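Local coordinates for protein pumilio homolog 23 (PDB 5WZJ) that binds RNA sequence-specifically through pumilio repeats packed into a right-handed superhelix, recognises an 18S rRNA sequence and probably regulates translation and mRNA stability, at residues M343-F351 with V362-S370; L399-Y407 with W417-H426. All blocks are in the same frame, centred on the assembly; numbering follows the deposited sequence.

Interaction 1. Residues M343-F351 with V362-S370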
ATOM      1  N   MET A 343     -16.949 -18.030   5.159  1.00 26.97           N
ATOM      2  CA  MET A 343     -15.522 -18.020   4.863  1.00 28.64           C
ATOM      3  C   MET A 343     -14.772 -19.006   5.751  1.00 32.05           C
ATOM      4  O   MET A 343     -13.843 -19.679   5.292  1.00 23.71           O
ATOM      5  CB  MET A 343     -14.963 -16.606   5.018  1.00 25.36           C
ATOM      6  CG  MET A 343     -15.545 -15.608   4.002  1.00 23.12           C
ATOM      7  SD  MET A 343     -14.739 -14.007   4.111  1.00 23.42           S
ATOM      8  CE  MET A 343     -15.069 -13.561   5.818  1.00 24.00           C
ATOM      9  N   TRP A 344     -15.161 -19.117   7.021  1.00 33.13           N
ATOM     10  CA  TRP A 344     -14.453 -20.037   7.905  1.00 32.20           C
ATOM     11  C   TRP A 344     -14.664 -21.482   7.474  1.00 28.42           C
ATOM     12  O   TRP A 344     -13.717 -22.275   7.465  1.00 30.53           O
ATOM     13  CB  TRP A 344     -14.897 -19.828   9.354  1.00 40.48           C
ATOM     14  CG  TRP A 344     -14.069 -20.585  10.341  1.00 41.33           C
ATOM     15  CD1 TRP A 344     -12.854 -20.223  10.853  1.00 40.19           C
ATOM     16  CD2 TRP A 344     -14.402 -21.834  10.942  1.00 40.16           C
ATOM     17  NE1 TRP A 344     -12.407 -21.180  11.739  1.00 43.52           N
ATOM     18  CE2 TRP A 344     -13.342 -22.182  11.806  1.00 47.85           C
ATOM     19  CE3 TRP A 344     -15.492 -22.698  10.829  1.00 44.34           C
ATOM     20  CZ2 TRP A 344     -13.344 -23.353  12.551  1.00 55.01           C
ATOM     21  CZ3 TRP A 344     -15.496 -23.854  11.566  1.00 51.68           C
ATOM     22  CH2 TRP A 344     -14.429 -24.177  12.419  1.00 59.48           C
ATOM     23  N   GLU A 345     -15.887 -21.835   7.078  1.00 30.98           N
ATOM     24  CA  GLU A 345     -16.160 -23.208   6.663  1.00 34.07           C
ATOM     25  C   GLU A 345     -15.371 -23.590   5.412  1.00 38.79           C
ATOM     26  O   GLU A 345     -14.865 -24.715   5.310  1.00 30.23           O
ATOM     27  CB  GLU A 345     -17.656 -23.399   6.424  1.00 42.38           C
ATOM     28  CG  GLU A 345     -18.488 -23.429   7.697  1.00 62.11           C
ATOM     29  CD  GLU A 345     -19.985 -23.394   7.416  1.00 78.12           C
ATOM     30  OE1 GLU A 345     -20.384 -23.641   6.255  1.00 78.91           O
ATOM     31  OE2 GLU A 345     -20.760 -23.109   8.357  1.00 84.50           O
ATOM     32  N   GLU A 346     -15.253 -22.675   4.444  1.00 31.66           N
ATOM     33  CA  GLU A 346     -14.591 -23.045   3.197  1.00 30.47           C
ATOM     34  C   GLU A 346     -13.074 -23.087   3.340  1.00 21.97           C
ATOM     35  O   GLU A 346     -12.415 -23.854   2.627  1.00 30.18           O
ATOM     36  CB  GLU A 346     -14.981 -22.083   2.064  1.00 26.50           C
ATOM     37  CG  GLU A 346     -16.470 -22.084   1.671  1.00 26.05           C
ATOM     38  CD  GLU A 346     -16.726 -21.408   0.312  1.00 28.29           C
ATOM     39  OE1 GLU A 346     -15.885 -21.570  -0.597  1.00 24.93           O
ATOM     40  OE2 GLU A 346     -17.760 -20.709   0.150  1.00 27.81           O
ATOM     41  N   LEU A 347     -12.502 -22.281   4.232  1.00 19.77           N
ATOM     42  CA  LEU A 347     -11.057 -22.043   4.258  1.00 26.91           C
ATOM     43  C   LEU A 347     -10.342 -22.561   5.501  1.00 30.61           C
ATOM     44  O   LEU A 347      -9.184 -22.991   5.404  1.00 27.84           O
ATOM     45  CB  LEU A 347     -10.773 -20.538   4.131  1.00 25.98           C
ATOM     46  CG  LEU A 347     -11.205 -19.874   2.825  1.00 23.54           C
ATOM     47  CD1 LEU A 347     -11.062 -18.361   2.930  1.00 17.48           C
ATOM     48  CD2 LEU A 347     -10.392 -20.426   1.668  1.00 23.22           C
ATOM     49  N   ALA A 348     -10.962 -22.473   6.676  1.00 25.52           N
ATOM     50  CA  ALA A 348     -10.263 -22.864   7.900  1.00 33.28           C
ATOM     51  C   ALA A 348      -9.791 -24.315   7.893  1.00 27.73           C
ATOM     52  O   ALA A 348      -8.634 -24.551   8.283  1.00 34.66           O
ATOM     53  CB  ALA A 348     -11.141 -22.588   9.127  1.00 31.89           C
ATOM     54  N   PRO A 349     -10.584 -25.315   7.449  1.00 32.16           N
ATOM     55  CA  PRO A 349     -10.051 -26.685   7.342  1.00 34.30           C
ATOM     56  C   PRO A 349      -8.801 -26.800   6.481  1.00 37.57           C
ATOM     57  O   PRO A 349      -8.099 -27.813   6.542  1.00 32.70           O
ATOM     58  CB  PRO A 349     -11.205 -27.466   6.697  1.00 32.25           C
ATOM     59  CG  PRO A 349     -12.420 -26.678   6.997  1.00 38.92           C
ATOM     60  CD  PRO A 349     -12.005 -25.249   7.052  1.00 36.21           C
ATOM     61  N   ARG A 350      -8.520 -25.783   5.659  1.00 32.66           N
ATOM     62  CA  ARG A 350      -7.407 -25.828   4.716  1.00 31.01           C
ATOM     63  C   ARG A 350      -6.322 -24.813   5.045  1.00 24.45           C
ATOM     64  O   ARG A 350      -5.535 -24.453   4.162  1.00 24.88           O
ATOM     65  CB  ARG A 350      -7.913 -25.602   3.292  1.00 36.75           C
ATOM     66  CG  ARG A 350      -9.125 -26.427   2.926  1.00 44.05           C
ATOM     67  CD  ARG A 350      -8.764 -27.893   2.795  1.00 46.62           C
ATOM     68  NE  ARG A 350      -8.634 -28.305   1.401  1.00 55.76           N
ATOM     69  CZ  ARG A 350      -9.657 -28.424   0.557  1.00 65.03           C
ATOM     70  NH1 ARG A 350     -10.896 -28.140   0.951  1.00 67.88           N
ATOM     71  NH2 ARG A 350      -9.442 -28.821  -0.689  1.00 64.17           N
ATOM     72  N   PHE A 351      -6.279 -24.329   6.292  1.00 24.42           N
ATOM     73  CA  PHE A 351      -5.209 -23.425   6.705  1.00 26.15           C
ATOM     74  C   PHE A 351      -3.847 -24.037   6.427  1.00 28.14           C
ATOM     75  O   PHE A 351      -2.922 -23.347   5.985  1.00 25.65           O
ATOM     76  CB  PHE A 351      -5.325 -23.101   8.195  1.00 26.81           C
ATOM     77  CG  PHE A 351      -6.123 -21.866   8.507  1.00 26.29           C
ATOM     78  CD1 PHE A 351      -6.893 -21.242   7.541  1.00 25.65           C
ATOM     79  CD2 PHE A 351      -6.082 -21.320   9.783  1.00 24.04           C
ATOM     80  CE1 PHE A 351      -7.620 -20.108   7.849  1.00 27.44           C
ATOM     81  CE2 PHE A 351      -6.806 -20.187  10.097  1.00 25.69           C
ATOM     82  CZ  PHE A 351      -7.580 -19.581   9.129  1.00 30.73           C
ATOM     83  N   VAL A 362      -3.819 -15.068   2.792  1.00 17.14           N
ATOM     84  CA  VAL A 362      -5.228 -15.439   2.925  1.00 24.47           C
ATOM     85  C   VAL A 362      -5.543 -15.743   4.382  1.00 22.92           C
ATOM     86  O   VAL A 362      -6.550 -15.284   4.931  1.00 19.96           O
ATOM     87  CB  VAL A 362      -5.566 -16.641   2.021  1.00 24.09           C
ATOM     88  CG1 VAL A 362      -7.028 -17.058   2.220  1.00 19.01           C
ATOM     89  CG2 VAL A 362      -5.282 -16.321   0.555  1.00 23.22           C
ATOM     90  N   VAL A 363      -4.676 -16.530   5.025  1.00 25.62           N
ATOM     91  CA  VAL A 363      -4.855 -16.862   6.437  1.00 21.11           C
ATOM     92  C   VAL A 363      -4.830 -15.598   7.284  1.00 13.89           C
ATOM     93  O   VAL A 363      -5.700 -15.384   8.136  1.00 26.80           O
ATOM     94  CB  VAL A 363      -3.775 -17.867   6.887  1.00 23.31           C
ATOM     95  CG1 VAL A 363      -3.901 -18.147   8.378  1.00 21.44           C
ATOM     96  CG2 VAL A 363      -3.905 -19.160   6.103  1.00 23.82           C
ATOM     97  N   ALA A 364      -3.831 -14.738   7.055  1.00 17.64           N
ATOM     98  CA  ALA A 364      -3.738 -13.477   7.788  1.00 19.21           C
ATOM     99  C   ALA A 364      -5.004 -12.642   7.635  1.00 22.53           C
ATOM    100  O   ALA A 364      -5.484 -12.042   8.600  1.00 19.27           O
ATOM    101  CB  ALA A 364      -2.525 -12.677   7.293  1.00 14.44           C
ATOM    102  N   SER A 365      -5.553 -12.574   6.420  1.00 23.76           N
ATOM    103  CA  SER A 365      -6.745 -11.760   6.221  1.00 20.29           C
ATOM    104  C   SER A 365      -7.925 -12.314   7.003  1.00 17.18           C
ATOM    105  O   SER A 365      -8.696 -11.551   7.593  1.00 22.54           O
ATOM    106  CB  SER A 365      -7.087 -11.669   4.727  1.00 22.68           C
ATOM    107  OG  SER A 365      -6.035 -11.045   4.008  1.00 28.62           O
ATOM    108  N   LEU A 366      -8.106 -13.636   6.996  1.00 16.61           N
ATOM    109  CA  LEU A 366      -9.256 -14.213   7.688  1.00 21.40           C
ATOM    110  C   LEU A 366      -9.148 -14.004   9.192  1.00 24.95           C
ATOM    111  O   LEU A 366     -10.125 -13.618   9.850  1.00 25.85           O
ATOM    112  CB  LEU A 366      -9.382 -15.699   7.350  1.00 21.14           C
ATOM    113  CG  LEU A 366     -10.689 -16.354   7.784  1.00 20.50           C
ATOM    114  CD1 LEU A 366     -11.882 -15.680   7.105  1.00 20.86           C
ATOM    115  CD2 LEU A 366     -10.682 -17.862   7.500  1.00 21.20           C
ATOM    116  N   ILE A 367      -7.960 -14.218   9.746  1.00 25.10           N
ATOM    117  CA  ILE A 367      -7.756 -13.996  11.174  1.00 26.83           C
ATOM    118  C   ILE A 367      -8.021 -12.538  11.534  1.00 26.29           C
ATOM    119  O   ILE A 367      -8.685 -12.242  12.536  1.00 27.03           O
ATOM    120  CB  ILE A 367      -6.337 -14.434  11.576  1.00 26.91           C
ATOM    121  CG1 ILE A 367      -6.191 -15.953  11.393  1.00 27.51           C
ATOM    122  CG2 ILE A 367      -6.045 -14.020  13.010  1.00 24.94           C
ATOM    123  CD1 ILE A 367      -4.787 -16.456  11.589  1.00 34.33           C
ATOM    124  N   ALA A 368      -7.534 -11.606  10.713  1.00 25.10           N
ATOM    125  CA  ALA A 368      -7.692 -10.190  11.034  1.00 21.93           C
ATOM    126  C   ALA A 368      -9.154  -9.766  11.002  1.00 28.82           C
ATOM    127  O   ALA A 368      -9.592  -8.960  11.833  1.00 33.83           O
ATOM    128  CB  ALA A 368      -6.872  -9.336  10.066  1.00 27.11           C
ATOM    129  N   VAL A 369      -9.929 -10.287  10.047  1.00 23.14           N
ATOM    130  CA  VAL A 369     -11.318  -9.862   9.945  1.00 27.15           C
ATOM    131  C   VAL A 369     -12.192 -10.520  11.007  1.00 26.53           C
ATOM    132  O   VAL A 369     -13.234  -9.961  11.362  1.00 25.93           O
ATOM    133  CB  VAL A 369     -11.872 -10.123   8.533  1.00 22.68           C
ATOM    134  CG1 VAL A 369     -12.322 -11.571   8.384  1.00 19.36           C
ATOM    135  CG2 VAL A 369     -13.015  -9.164   8.233  1.00 22.74           C
ATOM    136  N   SER A 370     -11.812 -11.697  11.527  1.00 25.59           N
ATOM    137  CA  SER A 370     -12.532 -12.235  12.680  1.00 26.52           C
ATOM    138  C   SER A 370     -12.484 -11.249  13.836  1.00 27.04           C
ATOM    139  O   SER A 370     -13.491 -11.012  14.519  1.00 29.03           O
ATOM    140  CB  SER A 370     -11.943 -13.584  13.105  1.00 25.31           C
ATOM    141  OG  SER A 370     -10.908 -13.414  14.050  1.00 32.39           O
TER

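Interaction 2. Residues L399-Y407 with W417-H426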
ATOM      1  N   LEU A 399       5.200 -20.199  18.086  1.00 15.83           N
ATOM      2  CA  LEU A 399       5.846 -18.920  17.794  1.00 19.65           C
ATOM      3  C   LEU A 399       7.048 -19.085  16.892  1.00 17.92           C
ATOM      4  O   LEU A 399       7.099 -18.429  15.822  1.00 18.28           O
ATOM      5  CB  LEU A 399       6.190 -18.184  19.099  1.00 16.94           C
ATOM      6  CG  LEU A 399       5.506 -16.829  19.308  1.00 19.11           C
ATOM      7  CD1 LEU A 399       5.803 -15.865  18.145  1.00 12.08           C
ATOM      8  CD2 LEU A 399       3.995 -17.013  19.489  1.00 17.02           C
ATOM      9  N   PRO A 400       8.062 -19.910  17.197  1.00 19.42           N
ATOM     10  CA  PRO A 400       9.193 -20.060  16.272  1.00 20.72           C
ATOM     11  C   PRO A 400       8.780 -20.447  14.860  1.00 22.18           C
ATOM     12  O   PRO A 400       9.357 -19.945  13.890  1.00 20.18           O
ATOM     13  CB  PRO A 400      10.043 -21.168  16.915  1.00 18.23           C
ATOM     14  CG  PRO A 400       9.710 -21.125  18.354  1.00 22.43           C
ATOM     15  CD  PRO A 400       8.253 -20.724  18.421  1.00 23.21           C
ATOM     16  N   ARG A 401       7.793 -21.331  14.722  1.00 21.64           N
ATOM     17  CA  ARG A 401       7.415 -21.771  13.387  1.00 22.81           C
ATOM     18  C   ARG A 401       6.751 -20.654  12.594  1.00 24.94           C
ATOM     19  O   ARG A 401       6.948 -20.566  11.381  1.00 24.30           O
ATOM     20  CB  ARG A 401       6.507 -22.997  13.475  1.00 23.68           C
ATOM     21  CG  ARG A 401       7.222 -24.226  14.058  1.00 23.19           C
ATOM     22  CD  ARG A 401       6.297 -25.400  14.222  1.00 21.93           C
ATOM     23  NE  ARG A 401       7.003 -26.551  14.781  1.00 25.08           N
ATOM     24  CZ  ARG A 401       6.503 -27.782  14.836  1.00 33.84           C
ATOM     25  NH1 ARG A 401       5.289 -28.034  14.355  1.00 29.79           N
ATOM     26  NH2 ARG A 401       7.224 -28.765  15.363  1.00 30.88           N
ATOM     27  N   LEU A 402       5.985 -19.782  13.252  1.00 15.08           N
ATOM     28  CA  LEU A 402       5.370 -18.680  12.516  1.00 17.72           C
ATOM     29  C   LEU A 402       6.376 -17.575  12.219  1.00 17.28           C
ATOM     30  O   LEU A 402       6.328 -16.964  11.145  1.00 23.64           O
ATOM     31  CB  LEU A 402       4.180 -18.116  13.294  1.00 17.04           C
ATOM     32  CG  LEU A 402       2.875 -18.908  13.173  1.00 21.52           C
ATOM     33  CD1 LEU A 402       1.883 -18.453  14.220  1.00 18.29           C
ATOM     34  CD2 LEU A 402       2.275 -18.786  11.777  1.00 20.73           C
ATOM     35  N   LEU A 403       7.295 -17.303  13.153  1.00 16.73           N
ATOM     36  CA  LEU A 403       8.368 -16.347  12.877  1.00 21.30           C
ATOM     37  C   LEU A 403       9.185 -16.731  11.648  1.00 19.76           C
ATOM     38  O   LEU A 403       9.666 -15.850  10.924  1.00 20.74           O
ATOM     39  CB  LEU A 403       9.295 -16.224  14.087  1.00 19.79           C
ATOM     40  CG  LEU A 403       8.699 -15.590  15.343  1.00 18.66           C
ATOM     41  CD1 LEU A 403       9.681 -15.784  16.501  1.00 13.38           C
ATOM     42  CD2 LEU A 403       8.385 -14.093  15.100  1.00 14.89           C
ATOM     43  N   PHE A 404       9.370 -18.029  11.406  1.00 21.21           N
ATOM     44  CA  PHE A 404      10.157 -18.498  10.271  1.00 18.99           C
ATOM     45  C   PHE A 404       9.297 -19.380   9.381  1.00 20.50           C
ATOM     46  O   PHE A 404       9.713 -20.483   9.012  1.00 23.10           O
ATOM     47  CB  PHE A 404      11.384 -19.296  10.728  1.00 20.03           C
ATOM     48  CG  PHE A 404      12.422 -18.489  11.449  1.00 19.11           C
ATOM     49  CD1 PHE A 404      13.201 -17.568  10.771  1.00 18.05           C
ATOM     50  CD2 PHE A 404      12.650 -18.688  12.801  1.00 22.86           C
ATOM     51  CE1 PHE A 404      14.172 -16.838  11.429  1.00 23.14           C
ATOM     52  CE2 PHE A 404      13.617 -17.966  13.469  1.00 24.36           C
ATOM     53  CZ  PHE A 404      14.387 -17.039  12.783  1.00 21.85           C
ATOM     54  N   LEU A 405       8.095 -18.902   9.047  1.00 18.72           N
ATOM     55  CA  LEU A 405       7.082 -19.730   8.393  1.00 20.26           C
ATOM     56  C   LEU A 405       7.620 -20.439   7.148  1.00 27.39           C
ATOM     57  O   LEU A 405       7.353 -21.633   6.946  1.00 27.84           O
ATOM     58  CB  LEU A 405       5.876 -18.849   8.053  1.00 24.40           C
ATOM     59  CG  LEU A 405       4.472 -19.379   7.778  1.00 29.67           C
ATOM     60  CD1 LEU A 405       4.014 -20.357   8.845  1.00 21.95           C
ATOM     61  CD2 LEU A 405       3.512 -18.192   7.717  1.00 27.18           C
ATOM     62  N   ASP A 406       8.396 -19.735   6.308  1.00 24.02           N
ATOM     63  CA  ASP A 406       8.877 -20.363   5.071  1.00 27.84           C
ATOM     64  C   ASP A 406       9.954 -21.407   5.350  1.00 29.34           C
ATOM     65  O   ASP A 406       9.991 -22.452   4.689  1.00 30.60           O
ATOM     66  CB  ASP A 406       9.382 -19.312   4.069  1.00 25.44           C
ATOM     67  CG  ASP A 406      10.418 -18.367   4.661  1.00 33.68           C
ATOM     68  OD1 ASP A 406      10.511 -18.281   5.907  1.00 30.75           O
ATOM     69  OD2 ASP A 406      11.130 -17.693   3.874  1.00 33.21           O
ATOM     70  N   TYR A 407      10.827 -21.162   6.335  1.00 24.71           N
ATOM     71  CA  TYR A 407      11.836 -22.165   6.676  1.00 28.02           C
ATOM     72  C   TYR A 407      11.198 -23.416   7.263  1.00 31.61           C
ATOM     73  O   TYR A 407      11.610 -24.539   6.945  1.00 34.48           O
ATOM     74  CB  TYR A 407      12.864 -21.594   7.658  1.00 30.20           C
ATOM     75  CG  TYR A 407      13.778 -20.556   7.054  1.00 34.12           C
ATOM     76  CD1 TYR A 407      13.442 -19.205   7.083  1.00 34.48           C
ATOM     77  CD2 TYR A 407      14.983 -20.919   6.461  1.00 36.15           C
ATOM     78  CE1 TYR A 407      14.273 -18.248   6.531  1.00 33.49           C
ATOM     79  CE2 TYR A 407      15.823 -19.965   5.901  1.00 36.88           C
ATOM     80  CZ  TYR A 407      15.463 -18.633   5.937  1.00 38.53           C
ATOM     81  OH  TYR A 407      16.288 -17.674   5.384  1.00 37.67           O
ATOM     82  N   TRP A 417      12.892 -29.631  13.034  1.00 28.46           N
ATOM     83  CA  TRP A 417      13.113 -28.201  12.860  1.00 28.60           C
ATOM     84  C   TRP A 417      12.831 -27.459  14.163  1.00 26.14           C
ATOM     85  O   TRP A 417      11.861 -27.753  14.864  1.00 32.10           O
ATOM     86  CB  TRP A 417      12.220 -27.657  11.738  1.00 28.31           C
ATOM     87  CG  TRP A 417      12.515 -26.230  11.416  1.00 29.18           C
ATOM     88  CD1 TRP A 417      13.348 -25.769  10.439  1.00 29.77           C
ATOM     89  CD2 TRP A 417      11.994 -25.070  12.083  1.00 26.54           C
ATOM     90  NE1 TRP A 417      13.383 -24.391  10.455  1.00 30.70           N
ATOM     91  CE2 TRP A 417      12.558 -23.937  11.452  1.00 29.54           C
ATOM     92  CE3 TRP A 417      11.106 -24.878  13.149  1.00 26.00           C
ATOM     93  CZ2 TRP A 417      12.263 -22.626  11.854  1.00 25.93           C
ATOM     94  CZ3 TRP A 417      10.814 -23.570  13.551  1.00 23.74           C
ATOM     95  CH2 TRP A 417      11.396 -22.467  12.908  1.00 22.94           C
ATOM     96  N   GLU A 418      13.692 -26.499  14.495  1.00 30.32           N
ATOM     97  CA  GLU A 418      13.472 -25.731  15.713  1.00 32.60           C
ATOM     98  C   GLU A 418      13.634 -24.237  15.500  1.00 29.78           C
ATOM     99  O   GLU A 418      13.024 -23.442  16.218  1.00 25.49           O
ATOM    100  CB  GLU A 418      14.433 -26.181  16.806  1.00 38.75           C
ATOM    101  CG  GLU A 418      14.101 -27.519  17.412  1.00 54.06           C
ATOM    102  CD  GLU A 418      14.976 -27.823  18.600  1.00 63.05           C
ATOM    103  OE1 GLU A 418      15.433 -26.858  19.255  1.00 61.53           O
ATOM    104  OE2 GLU A 418      15.217 -29.021  18.865  1.00 68.78           O
ATOM    105  N   TRP A 419      14.477 -23.846  14.546  1.00 29.77           N
ATOM    106  CA  TRP A 419      14.919 -22.460  14.419  1.00 26.30           C
ATOM    107  C   TRP A 419      15.629 -22.318  13.077  1.00 30.18           C
ATOM    108  O   TRP A 419      15.999 -23.318  12.453  1.00 36.20           O
ATOM    109  CB  TRP A 419      15.850 -22.073  15.587  1.00 27.11           C
ATOM    110  CG  TRP A 419      16.049 -20.589  15.794  1.00 29.37           C
ATOM    111  CD1 TRP A 419      17.196 -19.869  15.569  1.00 29.42           C
ATOM    112  CD2 TRP A 419      15.080 -19.650  16.288  1.00 24.16           C
ATOM    113  NE1 TRP A 419      16.991 -18.545  15.873  1.00 27.81           N
ATOM    114  CE2 TRP A 419      15.703 -18.384  16.319  1.00 26.74           C
ATOM    115  CE3 TRP A 419      13.747 -19.754  16.696  1.00 22.14           C
ATOM    116  CZ2 TRP A 419      15.040 -17.236  16.747  1.00 23.20           C
ATOM    117  CZ3 TRP A 419      13.087 -18.607  17.123  1.00 25.84           C
ATOM    118  CH2 TRP A 419      13.737 -17.365  17.140  1.00 25.10           C
ATOM    119  N   ALA A 420      15.821 -21.063  12.641  1.00 27.86           N
ATOM    120  CA  ALA A 420      16.614 -20.741  11.450  1.00 26.67           C
ATOM    121  C   ALA A 420      17.681 -19.726  11.844  1.00 29.12           C
ATOM    122  O   ALA A 420      17.511 -18.516  11.632  1.00 29.69           O
ATOM    123  CB  ALA A 420      15.733 -20.211  10.315  1.00 29.32           C
ATOM    124  N   PRO A 421      18.795 -20.185  12.416  1.00 29.22           N
ATOM    125  CA  PRO A 421      19.761 -19.250  13.015  1.00 29.35           C
ATOM    126  C   PRO A 421      20.259 -18.216  12.013  1.00 30.52           C
ATOM    127  O   PRO A 421      20.678 -18.545  10.901  1.00 33.40           O
ATOM    128  CB  PRO A 421      20.894 -20.169  13.495  1.00 35.63           C
ATOM    129  CG  PRO A 421      20.277 -21.526  13.601  1.00 36.06           C
ATOM    130  CD  PRO A 421      19.244 -21.585  12.518  1.00 35.49           C
ATOM    131  N   GLY A 422      20.183 -16.946  12.415  1.00 32.65           N
ATOM    132  CA  GLY A 422      20.632 -15.843  11.591  1.00 32.16           C
ATOM    133  C   GLY A 422      19.687 -15.413  10.489  1.00 34.55           C
ATOM    134  O   GLY A 422      19.911 -14.356   9.886  1.00 37.16           O
ATOM    135  N   ALA A 423      18.638 -16.176  10.207  1.00 33.84           N
ATOM    136  CA  ALA A 423      17.799 -15.892   9.051  1.00 31.53           C
ATOM    137  C   ALA A 423      16.884 -14.702   9.309  1.00 31.62           C
ATOM    138  O   ALA A 423      16.498 -14.416  10.447  1.00 27.62           O
ATOM    139  CB  ALA A 423      16.958 -17.112   8.676  1.00 31.77           C
ATOM    140  N   LYS A 424      16.544 -14.000   8.231  1.00 27.76           N
ATOM    141  CA  LYS A 424      15.539 -12.955   8.315  1.00 23.98           C
ATOM    142  C   LYS A 424      14.180 -13.597   8.576  1.00 28.24           C
ATOM    143  O   LYS A 424      13.817 -14.584   7.930  1.00 26.51           O
ATOM    144  CB  LYS A 424      15.523 -12.136   7.026  1.00 24.98           C
ATOM    145  CG  LYS A 424      14.468 -11.030   6.994  1.00 29.60           C
ATOM    146  CD  LYS A 424      14.737  -9.960   8.052  1.00 37.67           C
ATOM    147  CE  LYS A 424      13.579  -8.978   8.151  1.00 34.59           C
ATOM    148  NZ  LYS A 424      12.288  -9.682   8.464  1.00 38.11           N
ATOM    149  N   MET A 425      13.434 -13.059   9.538  1.00 23.14           N
ATOM    150  CA  MET A 425      12.139 -13.645   9.856  1.00 22.30           C
ATOM    151  C   MET A 425      11.097 -13.310   8.785  1.00 22.89           C
ATOM    152  O   MET A 425      11.250 -12.377   7.993  1.00 20.01           O
ATOM    153  CB  MET A 425      11.674 -13.180  11.230  1.00 19.60           C
ATOM    154  CG  MET A 425      12.458 -13.879  12.328  1.00 23.43           C
ATOM    155  SD  MET A 425      12.166 -13.252  13.981  1.00 18.90           S
ATOM    156  CE  MET A 425      13.127 -14.454  14.921  1.00 11.96           C
ATOM    157  N   HIS A 426      10.013 -14.086   8.792  1.00 21.37           N
ATOM    158  CA  HIS A 426       9.022 -14.083   7.724  1.00 18.62           C
ATOM    159  C   HIS A 426       8.044 -12.927   7.898  1.00 22.37           C
ATOM    160  O   HIS A 426       7.411 -12.793   8.952  1.00 15.79           O
ATOM    161  CB  HIS A 426       8.279 -15.419   7.739  1.00 22.21           C
ATOM    162  CG  HIS A 426       7.454 -15.674   6.518  1.00 23.35           C
ATOM    163  ND1 HIS A 426       6.091 -15.471   6.488  1.00 20.43           N
ATOM    164  CD2 HIS A 426       7.797 -16.140   5.292  1.00 18.76           C
ATOM    165  CE1 HIS A 426       5.628 -15.794   5.291  1.00 27.79           C
ATOM    166  NE2 HIS A 426       6.642 -16.202   4.548  1.00 21.25           N
TER
HETATM  167  O   HOH W   1       9.581 -26.650  15.866  1.00 24.44           O
HETATM  168  O   HOH W   2       9.854 -29.763  14.874  1.00 35.56           O
HETATM  169  O   HOH W   3      11.560 -16.313   7.625  1.00 30.89           O
HETATM  170  O   HOH W   4      15.155 -15.255   5.375  1.00 32.00           O

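Interaction 1. Residues M343-F351 with V362-S370
M343, L347 and F351 meet V362, V363 and L366 in a buried, wholly apolar helix-to-helix contact between helix 337-347, with the turn that follows it, and helix 360-373. No hydrogen bond links the two segments. Their short helical axes run nearly antiparallel, at 153°, and come no nearer than 11.5 Å, a wide spacing filled by M343, L347, F351 and L366 with the valines. L366 is the chief wedge. Its CG stands anti to the backbone N (chi1 -168°), which sends the forked end across the gap, and the two methyls divide the work. CD1 lies against the base of M343, 3.8 Å from M343 CB, while the methionine slides past in the opposite direction and bends at its last torsion, so that M343 CE also comes to L366 CD1. The other methyl, L366 CD2, sits at the rim of the F351 ring, near its plane and 3.8 Å from F351 CE1. V363 approaches the same ring from another side: V363 CG1 stands over the centre of one face, 3.9 Å from the F351 centroid and only 10° off the normal, a well-formed CH-pi contact. V363 CG2 reaches the ring at F351 CD1, so both valine methyls bear on it. With one face and one edge engaged by neighbouring turns of a single helix, the F351 ring is probably restricted in its rotation. L347 CD1 adds a looser contact to V362 CG1 at 4.3 Å. A383 and A387 of helix 377-388 also pack on F351, and L314 of helix 314-318 touches both M343 and L347. Such packing of successive, roughly antiparallel helices through an apolar interior is how pumilio repeats stack into their right-handed superhelix, and the contact begins within the sixth pumilio repeat.

Interaction 2. Residues L399-Y407 with W417-H426
Two torsions aim F404 and W419 at each other: F404 CG lies anti to its carbonyl carbon (chi1 -67°) and W419 CG anti to its backbone N (chi1 -163°). The outcome is an edge-to-face aromatic pair at the break between helices 398-403 and 405-410 of the PUF repeat fold, where the loop 417-426 wraps round the phenylalanine. The rings stand at 83°, with F404 CE2 over the indole centre. A420 CB covers one face of F404, 3.8 Å from its centroid, and also lies over a face of Y407, so one methyl makes CH-pi contacts in two directions. M425 CG reaches F404 CE1 at 3.5 Å, its sulfur making an oblique Met-aromatic contact. W417 crosses F404 at about a right angle, its CZ2 against F404 CB. Cut back to an alanine, F404 would probably leave the W419 face without its edge partner and a gap beside A420 and M425. Water 1 joins R401 NE to W417 O, and R401 NH1 bonds V388 O. H426, whose ND1 caps G429 N of helix 427-436, lies with one ring face on L405 CB, and its backbone N donates an almost straight 2.8 Å hydrogen bond to L403 O.

In the fold
Following the chain from the N terminus, interaction 1 comes first: helix 337-347 leads through helix 351-356 into helix 360-373, and the contact closes this short loop of ten intervening residues. Helix 377-388 then follows, packing on W344 and lying between the two contacts along the chain. Interaction 2 opens only afterwards, joining helices 398-403 and 405-410 to the loop 417-426 across nine intervening residues, just before helix 427-436. The two loops are therefore in series, neither nested nor crossed. Interactions 1 and 2 have centres about 22 Å apart and nearest atoms about 7 Å apart, without touching. Beyond helix 427-436, F439 packs back on I367 and S370, tying the later region to interaction 1.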